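Long-range contacts in mandelate racemase/muconate lactonizing protein (Geobacillus sp. Y412MC10, PDB 3P3B), which is of unproven function but binds magnesium and, as an enolase-superfamily member, probably catalyses a reaction begun by taking a proton from beside a substrate carboxylate: residues D46-T51 against G59-M64; K21-R26 against S42-I47; V171-R176 against K185-I190. All blocks are in the same frame, centred on the assembly; numbering follows the deposited sequence.

Interaction 1: residues D46-T51 against G59-M64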
loop_
_atom_site.group_PDB
_atom_site.type_symbol
_atom_site.label_atom_id
_atom_site.label_comp_id
_atom_site.label_asym_id
_atom_site.label_seq_id
_atom_site.Cartn_x
_atom_site.Cartn_y
_atom_site.Cartn_z
ATOM N N ASP A 46 25.816 3.807 -1.895
ATOM C CA ASP A 46 26.293 4.456 -0.682
ATOM C C ASP A 46 26.960 3.408 0.211
ATOM O O ASP A 46 26.357 2.382 0.516
ATOM C CB ASP A 46 25.138 5.137 0.059
ATOM C CG ASP A 46 24.633 6.403 -0.653
ATOM O OD1 ASP A 46 25.221 6.803 -1.681
ATOM O OD2 ASP A 46 23.653 7.015 -0.161
ATOM N N ILE A 47 28.209 3.663 0.610
ATOM C CA ILE A 47 28.992 2.670 1.324
ATOM C C ILE A 47 29.590 3.270 2.588
ATOM O O ILE A 47 29.966 4.453 2.613
ATOM C CB ILE A 47 30.063 2.070 0.403
ATOM C CG1 ILE A 47 29.428 0.967 -0.443
ATOM C CG2 ILE A 47 31.235 1.518 1.183
ATOM C CD1 ILE A 47 30.189 0.673 -1.663
ATOM N N ALA A 48 29.615 2.486 3.663
ATOM C CA ALA A 48 30.343 2.923 4.847
ATOM C C ALA A 48 31.536 2.013 5.047
ATOM O O ALA A 48 31.500 0.837 4.700
ATOM C CB ALA A 48 29.450 2.934 6.087
ATOM N N ARG A 49 32.620 2.574 5.571
ATOM C CA ARG A 49 33.749 1.773 5.975
ATOM C C ARG A 49 33.837 1.934 7.490
ATOM O O ARG A 49 33.917 3.065 7.982
ATOM C CB ARG A 49 35.023 2.314 5.312
ATOM C CG ARG A 49 36.305 1.589 5.688
ATOM C CD ARG A 49 37.411 1.936 4.679
ATOM N NE ARG A 49 37.909 3.291 4.858
ATOM C CZ ARG A 49 38.712 3.914 3.994
ATOM N NH1 ARG A 49 39.123 5.146 4.246
ATOM N NH2 ARG A 49 39.099 3.305 2.882
ATOM N N ILE A 50 33.753 0.836 8.222
ATOM C CA ILE A 50 33.826 0.895 9.688
ATOM C C ILE A 50 35.165 0.342 10.160
ATOM O O ILE A 50 35.666 -0.644 9.607
ATOM C CB ILE A 50 32.669 0.104 10.341
ATOM C CG1 ILE A 50 32.570 0.431 11.837
ATOM C CG2 ILE A 50 32.806 -1.422 10.073
ATOM C CD1 ILE A 50 31.295 -0.132 12.492
ATOM N N THR A 51 35.738 0.968 11.187
ATOM C CA THR A 51 36.970 0.477 11.765
ATOM C C THR A 51 36.724 0.069 13.209
ATOM O O THR A 51 36.220 0.863 13.998
ATOM C CB THR A 51 38.094 1.522 11.721
ATOM O OG1 THR A 51 38.354 1.887 10.357
ATOM C CG2 THR A 51 39.364 0.935 12.319
ATOM N N GLY A 59 30.499 -1.900 3.644
ATOM C CA GLY A 59 29.227 -2.331 3.074
ATOM C C GLY A 59 28.242 -1.222 2.803
ATOM O O GLY A 59 28.497 -0.070 3.124
ATOM N N SER A 60 27.107 -1.582 2.201
ATOM C CA SER A 60 26.017 -0.645 2.007
ATOM C C SER A 60 25.691 0.036 3.326
ATOM O O SER A 60 25.738 -0.599 4.373
ATOM C CB SER A 60 24.769 -1.417 1.540
ATOM O OG SER A 60 23.610 -0.605 1.635
ATOM N N SER A 61 25.348 1.320 3.264
ATOM C CA SER A 61 24.866 2.057 4.414
ATOM C C SER A 61 23.830 3.085 3.993
ATOM O O SER A 61 24.106 3.919 3.122
ATOM C CB SER A 61 26.040 2.765 5.130
ATOM O OG SER A 61 25.568 3.552 6.215
ATOM N N ILE A 62 22.637 3.017 4.591
ATOM C CA ILE A 62 21.627 4.049 4.358
ATOM C C ILE A 62 21.134 4.673 5.657
ATOM O O ILE A 62 21.329 4.117 6.746
ATOM C CB ILE A 62 20.405 3.535 3.528
ATOM C CG1 ILE A 62 19.641 2.445 4.289
ATOM C CG2 ILE A 62 20.847 3.028 2.154
ATOM C CD1 ILE A 62 18.322 2.042 3.603
ATOM N N HIS A 63 20.473 5.820 5.521
ATOM C CA HIS A 63 19.895 6.541 6.645
ATOM C C HIS A 63 20.930 6.853 7.719
ATOM O O HIS A 63 20.619 6.804 8.906
ATOM C CB HIS A 63 18.781 5.731 7.298
ATOM C CG HIS A 63 17.615 5.473 6.407
ATOM N ND1 HIS A 63 17.673 5.626 5.038
ATOM C CD2 HIS A 63 16.359 5.051 6.688
ATOM C CE1 HIS A 63 16.499 5.317 4.515
ATOM N NE2 HIS A 63 15.686 4.965 5.496
ATOM N N MET A 64 22.152 7.148 7.307
ATOM C CA MET A 64 23.189 7.487 8.270
ATOM C C MET A 64 23.755 8.869 7.999
ATOM O O MET A 64 24.268 9.130 6.923
ATOM C CB MET A 64 24.315 6.454 8.280
ATOM C CG MET A 64 25.391 6.751 9.355
ATOM S SD MET A 64 26.605 5.442 9.584
ATOM C CE MET A 64 27.529 5.600 8.057
HETATM O O HOH W 1 23.855 1.413 -0.154
HETATM O O HOH W 2 23.079 6.320 2.233
#
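Ala48 and Gly59 pair across two antiparallel strands, and their backbones bond both ways. Ala48 N donates to Gly59 O at 2.8 Å, and Gly59 N returns a bond to Ala48 O at 3.1 Å. The methyl of Ala48 stands on the same side of the sheet that a side chain of Gly59 would take. It meets Ser61 CB at 3.5 Å and Met64 CE at 3.8 Å. Met64 reaches it because its chain bends at the last torsion (chi3 71°), which turns the methyl back toward the strand.

Asp46 works mainly through its backbone. Its O takes the N-H of Ser61 at 3.1 Å. A water adds a second bond to Asp46 O and also binds Ser60 OG. Another water donates to Asp46 OD2 and to Ser61 O, so the carboxylate is tied to the 59-64 backbone through solvent. The other carboxylate oxygen, OD1, pairs with Lys21.

Ser61 OG bonds to Gln94 O of helix 92-107, and Ser60 packs on Tyr97 of that helix. Strand 14-30 continues the sheet beyond strand 42-52, and helix 92-107 packs against side chains of the hairpin and the loop after it, among them Ile50 on Pro98 and Met64 on Gln94.

Interaction 2: residues K21-R26 against S42-I47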
loop_
_atom_site.group_PDB
_atom_site.type_symbol
_atom_site.label_atom_id
_atom_site.label_comp_id
_atom_site.label_asym_id
_atom_site.label_seq_id
_atom_site.Cartn_x
_atom_site.Cartn_y
_atom_site.Cartn_z
ATOM N N LYS A 21 29.889 7.848 -1.504
ATOM C CA LYS A 21 29.003 7.390 -2.567
ATOM C C LYS A 21 29.869 6.903 -3.712
ATOM O O LYS A 21 30.701 7.662 -4.250
ATOM C CB LYS A 21 28.071 8.505 -3.025
ATOM C CG LYS A 21 27.103 8.066 -4.132
ATOM C CD LYS A 21 26.256 9.232 -4.616
ATOM C CE LYS A 21 25.560 9.955 -3.463
ATOM N NZ LYS A 21 24.435 9.169 -2.873
ATOM N N LEU A 22 29.722 5.626 -4.049
ATOM C CA LEU A 22 30.428 5.040 -5.179
ATOM C C LEU A 22 29.535 5.122 -6.426
ATOM O O LEU A 22 28.314 5.123 -6.325
ATOM C CB LEU A 22 30.816 3.590 -4.899
ATOM C CG LEU A 22 32.150 3.354 -4.181
ATOM C CD1 LEU A 22 32.331 4.284 -2.989
ATOM C CD2 LEU A 22 32.302 1.883 -3.789
ATOM N N THR A 23 30.143 5.238 -7.597
ATOM C CA THR A 23 29.337 5.397 -8.801
ATOM C C THR A 23 29.764 4.414 -9.875
ATOM O O THR A 23 30.900 3.929 -9.901
ATOM C CB THR A 23 29.397 6.835 -9.362
ATOM O OG1 THR A 23 30.701 7.068 -9.884
ATOM C CG2 THR A 23 29.096 7.866 -8.276
ATOM N N GLY A 24 28.839 4.135 -10.782
ATOM C CA GLY A 24 29.099 3.205 -11.845
ATOM C C GLY A 24 27.958 3.219 -12.843
ATOM O O GLY A 24 27.197 4.189 -12.936
ATOM N N GLU A 25 27.844 2.116 -13.567
ATOM C CA GLU A 25 26.922 2.008 -14.691
ATOM C C GLU A 25 26.472 0.574 -14.898
ATOM O O GLU A 25 27.261 -0.380 -14.728
ATOM C CB GLU A 25 27.610 2.485 -15.984
ATOM C CG GLU A 25 27.716 3.983 -16.139
ATOM C CD GLU A 25 28.045 4.401 -17.573
ATOM O OE1 GLU A 25 28.505 3.544 -18.362
ATOM O OE2 GLU A 25 27.835 5.588 -17.907
ATOM N N ARG A 26 25.212 0.397 -15.279
ATOM C CA ARG A 26 24.793 -0.927 -15.714
ATOM C C ARG A 26 25.228 -1.178 -17.151
ATOM O O ARG A 26 25.448 -0.230 -17.910
ATOM C CB ARG A 26 23.294 -1.187 -15.495
ATOM C CG ARG A 26 22.362 -0.058 -15.835
ATOM C CD ARG A 26 20.902 -0.538 -15.727
ATOM N NE ARG A 26 20.422 -0.648 -14.346
ATOM C CZ ARG A 26 19.853 0.348 -13.655
ATOM N NH1 ARG A 26 19.689 1.550 -14.193
ATOM N NH2 ARG A 26 19.435 0.146 -12.407
ATOM N N SER A 42 23.089 4.985 -15.246
ATOM C CA SER A 42 23.894 5.463 -14.101
ATOM C C SER A 42 23.481 4.737 -12.815
ATOM O O SER A 42 22.290 4.602 -12.546
ATOM C CB SER A 42 23.660 6.968 -13.928
ATOM O OG SER A 42 24.434 7.502 -12.867
ATOM N N CYS A 43 24.458 4.273 -12.038
ATOM C CA CYS A 43 24.196 3.564 -10.781
ATOM C C CYS A 43 25.046 4.186 -9.685
ATOM O O CYS A 43 26.111 4.748 -9.964
ATOM C CB CYS A 43 24.560 2.083 -10.917
ATOM S SG CYS A 43 23.595 1.208 -12.163
ATOM N N THR A 44 24.570 4.118 -8.451
ATOM C CA THR A 44 25.405 4.521 -7.323
ATOM C C THR A 44 25.189 3.538 -6.180
ATOM O O THR A 44 24.170 2.850 -6.112
ATOM C CB THR A 44 25.038 5.911 -6.797
ATOM O OG1 THR A 44 23.668 5.917 -6.399
ATOM C CG2 THR A 44 25.290 6.998 -7.829
ATOM N N VAL A 45 26.147 3.493 -5.270
ATOM C CA VAL A 45 26.012 2.718 -4.051
ATOM C C VAL A 45 26.624 3.520 -2.912
ATOM O O VAL A 45 27.794 3.890 -2.977
ATOM C CB VAL A 45 26.750 1.371 -4.122
ATOM C CG1 VAL A 45 26.638 0.659 -2.764
ATOM C CG2 VAL A 45 26.166 0.466 -5.223
ATOM N N ASP A 46 25.816 3.807 -1.895
ATOM C CA ASP A 46 26.293 4.456 -0.682
ATOM C C ASP A 46 26.960 3.408 0.211
ATOM O O ASP A 46 26.357 2.382 0.516
ATOM C CB ASP A 46 25.138 5.137 0.059
ATOM C CG ASP A 46 24.633 6.403 -0.653
ATOM O OD1 ASP A 46 25.221 6.803 -1.681
ATOM O OD2 ASP A 46 23.653 7.015 -0.161
ATOM N N ILE A 47 28.209 3.663 0.610
ATOM C CA ILE A 47 28.992 2.670 1.324
ATOM C C ILE A 47 29.590 3.270 2.588
ATOM O O ILE A 47 29.966 4.453 2.613
ATOM C CB ILE A 47 30.063 2.070 0.403
ATOM C CG1 ILE A 47 29.428 0.967 -0.443
ATOM C CG2 ILE A 47 31.235 1.518 1.183
ATOM C CD1 ILE A 47 30.189 0.673 -1.663
#
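Lys21 reaches along Asp46 on one face of the sheet. The two side chains lie side by side and point the same way. The lysine starts out extended and then bends at its last two torsions (chi3 -52°, chi4 -72°), which brings NZ round beside OD1, close to the plane of the carboxylate. NZ donates to Asp46 OD1 at 2.8 Å, on the syn lone pair, in a salt bridge. The lysine CG also lies 3.3 Å from Asp46 OD1. With an alanine here instead of Asp46, the Lys21 ammonium would probably lose its charge partner and its bent end would be freer to turn.

Leu22 is on the other face. Its N donates to Val45 O at 2.8 Å, and Val45 N answers to Leu22 O. Its CD2 is pressed against Ile47 CD1 at 3.2 Å, closer than usual for two methyls. Phe369 touches both side chains.

Thr23 returns to the lysine side, where its CG2 meets Thr44 CG2 at 3.9 Å. Gly24 N donates to Cys43 O and Cys43 N to Gly24 O, each at 2.9 Å. Glu25 pairs with Ser42 on the face of Lys21 and Thr23.

Arg26 curls back over Cys43. SG lies 4.1 Å above the guanidinium plane of Arg26, over its centre. The charged end is held outside the pair: NE forms a salt bridge with Asp338, and NH1 bonds to Gly40 O.

The whole is an antiparallel hairpin with a long connection (residues 27-41), its side chains alternating between two faces. It fits the N-terminal capping domain that enolase-superfamily proteins carry beside their barrel, where such a sheet comes first in the chain.

Interaction 3: residues V171-R176 against K185-I190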
loop_
_atom_site.group_PDB
_atom_site.type_symbol
_atom_site.label_atom_id
_atom_site.label_comp_id
_atom_site.label_asym_id
_atom_site.label_seq_id
_atom_site.Cartn_x
_atom_site.Cartn_y
_atom_site.Cartn_z
ATOM N N VAL A 171 6.363 -6.125 -17.822
ATOM C CA VAL A 171 5.155 -6.033 -18.646
ATOM C C VAL A 171 4.320 -4.884 -18.121
ATOM O O VAL A 171 4.730 -4.185 -17.209
ATOM C CB VAL A 171 4.315 -7.319 -18.627
ATOM C CG1 VAL A 171 5.072 -8.435 -19.296
ATOM C CG2 VAL A 171 3.969 -7.699 -17.160
ATOM N N GLY A 172 3.140 -4.691 -18.688
ATOM C CA GLY A 172 2.313 -3.566 -18.293
ATOM C C GLY A 172 2.457 -2.328 -19.151
ATOM O O GLY A 172 2.156 -1.220 -18.699
ATOM N N ARG A 173 2.865 -2.521 -20.399
ATOM C CA ARG A 173 3.110 -1.420 -21.333
ATOM C C ARG A 173 1.870 -0.550 -21.525
ATOM O O ARG A 173 1.968 0.680 -21.643
ATOM C CB ARG A 173 3.614 -1.971 -22.668
ATOM C CG ARG A 173 5.062 -2.447 -22.634
ATOM C CD ARG A 173 5.434 -3.247 -23.884
ATOM N NE ARG A 173 6.862 -3.563 -23.900
ATOM C CZ ARG A 173 7.442 -4.461 -23.103
ATOM N NH1 ARG A 173 8.754 -4.664 -23.168
ATOM N NH2 ARG A 173 6.717 -5.149 -22.229
ATOM N N GLY A 174 0.701 -1.194 -21.488
ATOM C CA GLY A 174 -0.563 -0.514 -21.691
ATOM C C GLY A 174 -1.120 0.235 -20.505
ATOM O O GLY A 174 -2.102 0.954 -20.628
ATOM N N GLY A 175 -0.504 0.097 -19.335
ATOM C CA GLY A 175 -0.989 0.844 -18.190
ATOM C C GLY A 175 -0.792 2.349 -18.306
ATOM O O GLY A 175 -1.633 3.138 -17.863
ATOM N N ARG A 176 0.337 2.749 -18.884
ATOM C CA ARG A 176 0.713 4.165 -18.945
ATOM C C ARG A 176 1.378 4.556 -20.257
ATOM O O ARG A 176 1.017 5.572 -20.857
ATOM C CB ARG A 176 1.651 4.538 -17.785
ATOM C CG ARG A 176 2.043 6.020 -17.803
ATOM C CD ARG A 176 2.929 6.409 -16.630
ATOM N NE ARG A 176 3.159 7.854 -16.638
ATOM C CZ ARG A 176 4.083 8.470 -15.907
ATOM N NH1 ARG A 176 4.870 7.764 -15.108
ATOM N NH2 ARG A 176 4.222 9.791 -15.980
ATOM N N LYS A 185 -1.144 -6.344 -25.981
ATOM C CA LYS A 185 -0.733 -7.225 -27.061
ATOM C C LYS A 185 0.788 -7.308 -27.124
ATOM O O LYS A 185 1.351 -8.389 -27.300
ATOM C CB LYS A 185 -1.264 -6.718 -28.401
ATOM C CG LYS A 185 -2.696 -7.089 -28.691
ATOM C CD LYS A 185 -2.985 -6.839 -30.168
ATOM C CE LYS A 185 -1.974 -7.563 -31.056
ATOM N NZ LYS A 185 -1.776 -6.865 -32.358
ATOM N N ARG A 186 1.434 -6.154 -27.006
ATOM C CA ARG A 186 2.895 -6.060 -27.076
ATOM C C ARG A 186 3.561 -6.824 -25.914
ATOM O O ARG A 186 4.492 -7.596 -26.142
ATOM C CB ARG A 186 3.318 -4.581 -27.141
ATOM C CG ARG A 186 4.828 -4.284 -27.102
ATOM C CD ARG A 186 5.564 -4.602 -28.392
ATOM N NE ARG A 186 5.187 -3.726 -29.504
ATOM C CZ ARG A 186 5.744 -2.543 -29.778
ATOM N NH1 ARG A 186 6.715 -2.051 -29.021
ATOM N NH2 ARG A 186 5.320 -1.839 -30.827
ATOM N N ASP A 187 3.051 -6.648 -24.690
ATOM C CA ASP A 187 3.538 -7.424 -23.543
ATOM C C ASP A 187 3.588 -8.895 -23.906
ATOM O O ASP A 187 4.600 -9.572 -23.756
ATOM C CB ASP A 187 2.614 -7.284 -22.326
ATOM C CG ASP A 187 2.726 -5.934 -21.616
ATOM O OD1 ASP A 187 3.693 -5.176 -21.825
ATOM O OD2 ASP A 187 1.818 -5.643 -20.817
ATOM N N ILE A 188 2.460 -9.401 -24.398
ATOM C CA ILE A 188 2.334 -10.819 -24.645
ATOM C C ILE A 188 3.334 -11.324 -25.691
ATOM O O ILE A 188 3.961 -12.362 -25.497
ATOM C CB ILE A 188 0.881 -11.179 -25.072
ATOM C CG1 ILE A 188 -0.082 -10.994 -23.891
ATOM C CG2 ILE A 188 0.838 -12.605 -25.623
ATOM C CD1 ILE A 188 -1.560 -10.782 -24.298
ATOM N N ALA A 189 3.435 -10.607 -26.807
ATOM C CA ALA A 189 4.391 -10.932 -27.860
ATOM C C ALA A 189 5.831 -10.918 -27.336
ATOM O O ALA A 189 6.631 -11.810 -27.664
ATOM C CB ALA A 189 4.246 -9.961 -29.025
ATOM N N ILE A 190 6.151 -9.921 -26.513
ATOM C CA ILE A 190 7.496 -9.838 -25.932
ATOM C C ILE A 190 7.783 -11.067 -25.070
ATOM O O ILE A 190 8.835 -11.696 -25.197
ATOM C CB ILE A 190 7.715 -8.555 -25.080
ATOM C CG1 ILE A 190 7.546 -7.278 -25.917
ATOM C CG2 ILE A 190 9.105 -8.585 -24.405
ATOM C CD1 ILE A 190 8.257 -7.300 -27.242
HETATM O O HOH W 3 -0.139 -3.831 -20.894
#
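Arg186 meets Arg173 through carbon, not charge. Its CG lies 3.4 Å from Arg173 CD, and the two side chains cross at about a right angle. Their charged ends share an acid outside the contact: Asp139 forms salt bridges with Arg173 NH1 and Arg186 NH1. Arg186 NH2 also bonds to Leu142 O.

Asp187 is the main anchor. With CG beside its own backbone N (chi1 -74°), the carboxylate faces the backbone of 171-173. OD2 takes the N-H of Gly172 at 2.7 Å, from 43° above the carboxylate plane. OD1 takes Arg173 N at 3.1 Å on its syn lone pair. It also accepts Arg173 NH2 at 3.1 Å on the anti side, as a salt bridge lying in the guanidinium plane. A water donates to OD2 and accepts from Gly174 N, and Tyr212 OH bonds to OD2 as well. Val171 CB packs against the carboxylate, 3.7 Å from Asp187 CG.

Ile190 lies one helical turn on from Arg186. Its CG1 sits 3.9 Å above the Arg173 guanidinium, over the centre of one face, while Asp187 OD1 holds the edge.

The buried carboxylate thus binds two backbone N-H groups and one arginine, which pins the backbone at 172-173 to helix 180-198. So many donors, with a positive charge close by, would be expected to keep Asp187 ionised.

In the fold
From the N terminus, strand 14-30 runs first. Interaction 2 closes the first loop when strand 42-52 folds back on it. Interaction 1 follows on the same middle strand, as the chain turns again into strand 55-60. The two share Asp46 and Ile47, where one ends and the other begins, and build neighbouring parts of one antiparallel sheet, with centres about 13 Å apart. Interaction 3 follows both in series. It closes a short loop between the end of strand 167-170 and helix 180-198, within the barrel. Its centre is about 30 Å from that of interaction 2 and about 38 Å from that of interaction 1. None nests inside or crosses another.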